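Local coordinates for NADP-dependent glyceraldehyde-3-phosphate dehydrogenase (Bacillus halodurans, PDB 3PRL), which probably catalyses the NADP-dependent, non-phosphorylating oxidation of glyceraldehyde 3-phosphate, as a member of the aldehyde dehydrogenase family, at residues Q319-V322 with D328-I331. Sequence-based numbering, arbitrary orientation.
Sequences QLTV and DADI
Thr321 and Asp330 trade hydrogen bonds across a loop, a worked example of side chains standing in for regular backbone pairing. They lie in the long connection between helix 303-317 and helix 337-352 of this aldehyde dehydrogenase family member, where the chain turns back on itself and makes a single beta bridge, Val322 with Ile331. Followed outward, the side chain of Asp330 begins with CB, 3.7 Å from Thr321 O. CG stands anti to its own carbonyl carbon (chi1 -61°), a rotation that brings the carboxylate across to the Thr321 amide. There CG lies 3.9 Å from Thr321 OG1, and OD2 accepts the Thr321 N-H through its anti lone pair, at 3.1 Å and nearly straight (168°). OD2 also lies 3.3 Å from Thr321 OG1. Thr321 answers with its hydroxyl: at chi1 64°, OG1 sits between the backbone N and carbonyl carbon of its own residue and accepts the Asp330 N-H at 3.2 Å. Side chain and backbone thus exchange roles across the pair, each residue offering a side-chain oxygen to the other's amide. An alanine in place of Asp330 would probably leave the Thr321 N-H without this acceptor and the two arms of the loop joined by one bond fewer, although the bond to OG1, made by the backbone, could persist. One step on, Ile331 N donates to Thr321 O, and Ile331 is also joined by backbone hydrogen bonding to Gly323. Beside these polar links the side chains of Leu320 and Ile331 pack on Phe286 of helix 274-286 and on Pro370 of strand 367-374, which joins the loop to that helix and that strand. Their side chains meet obliquely through terminal methyls, Leu320 CD1 lying 3.9 Å from Ile331 CD1.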
loop_
_atom_site.group_PDB
_atom_site.type_symbol
_atom_site.label_atom_id
_atom_site.label_comp_id
_atom_site.label_asym_id
_atom_site.label_seq_id
_atom_site.Cartn_x
_atom_site.Cartn_y
_atom_site.Cartn_z
ATOM N N GLN D 319 -45.457 -8.457 -12.424
ATOM C CA GLN D 319 -44.732 -9.271 -13.409
ATOM C C GLN D 319 -43.981 -10.423 -12.727
ATOM O O GLN D 319 -43.553 -11.376 -13.392
ATOM C CB GLN D 319 -43.730 -8.412 -14.196
ATOM C CG GLN D 319 -44.139 -7.980 -15.604
ATOM C CD GLN D 319 -42.917 -7.715 -16.511
ATOM O OE1 GLN D 319 -41.773 -7.643 -16.041
ATOM N NE2 GLN D 319 -43.163 -7.579 -17.810
ATOM N N LEU D 320 -43.797 -10.323 -11.406
ATOM C CA LEU D 320 -43.095 -11.366 -10.647
ATOM C C LEU D 320 -43.923 -12.641 -10.575
ATOM O O LEU D 320 -45.113 -12.601 -10.242
ATOM C CB LEU D 320 -42.727 -10.893 -9.230
ATOM C CG LEU D 320 -42.011 -9.550 -9.089
ATOM C CD1 LEU D 320 -41.909 -9.173 -7.630
ATOM C CD2 LEU D 320 -40.625 -9.536 -9.765
ATOM N N THR D 321 -43.279 -13.761 -10.892
ATOM C CA THR D 321 -43.906 -15.078 -10.826
ATOM C C THR D 321 -43.796 -15.637 -9.414
ATOM O O THR D 321 -42.797 -15.410 -8.721
ATOM C CB THR D 321 -43.240 -16.085 -11.803
ATOM O OG1 THR D 321 -41.880 -16.303 -11.409
ATOM C CG2 THR D 321 -43.268 -15.567 -13.234
ATOM N N VAL D 322 -44.829 -16.367 -9.000
ATOM C CA VAL D 322 -44.925 -16.952 -7.664
ATOM C C VAL D 322 -45.020 -18.477 -7.748
ATOM O O VAL D 322 -45.828 -19.005 -8.520
ATOM C CB VAL D 322 -46.159 -16.407 -6.902
ATOM C CG1 VAL D 322 -45.979 -14.947 -6.574
ATOM C CG2 VAL D 322 -47.470 -16.614 -7.717
ATOM N N ASP D 328 -37.960 -22.020 -10.617
ATOM C CA ASP D 328 -37.262 -20.739 -10.801
ATOM C C ASP D 328 -38.183 -19.514 -10.654
ATOM O O ASP D 328 -37.976 -18.492 -11.323
ATOM C CB ASP D 328 -36.582 -20.685 -12.182
ATOM C CG ASP D 328 -35.083 -20.699 -12.103
ATOM O OD1 ASP D 328 -34.517 -19.918 -11.313
ATOM O OD2 ASP D 328 -34.465 -21.482 -12.857
ATOM N N ALA D 329 -39.200 -19.614 -9.804
ATOM C CA ALA D 329 -40.054 -18.458 -9.505
ATOM C C ALA D 329 -39.250 -17.326 -8.857
ATOM O O ALA D 329 -38.253 -17.572 -8.158
ATOM C CB ALA D 329 -41.226 -18.869 -8.615
ATOM N N ASP D 330 -39.666 -16.086 -9.112
ATOM C CA ASP D 330 -39.022 -14.914 -8.506
ATOM C C ASP D 330 -39.285 -14.895 -7.000
ATOM O O ASP D 330 -38.379 -14.634 -6.191
ATOM C CB ASP D 330 -39.538 -13.618 -9.144
ATOM C CG ASP D 330 -39.250 -13.536 -10.634
ATOM O OD1 ASP D 330 -38.065 -13.567 -11.022
ATOM O OD2 ASP D 330 -40.219 -13.415 -11.418
ATOM N N ILE D 331 -40.537 -15.195 -6.649
ATOM C CA ILE D 331 -40.994 -15.261 -5.281
ATOM C C ILE D 331 -41.301 -16.700 -4.884
ATOM O O ILE D 331 -42.295 -17.280 -5.312
ATOM C CB ILE D 331 -42.237 -14.372 -5.080
ATOM C CG1 ILE D 331 -42.075 -13.008 -5.784
ATOM C CG2 ILE D 331 -42.573 -14.241 -3.593
ATOM C CD1 ILE D 331 -40.968 -12.067 -5.203
#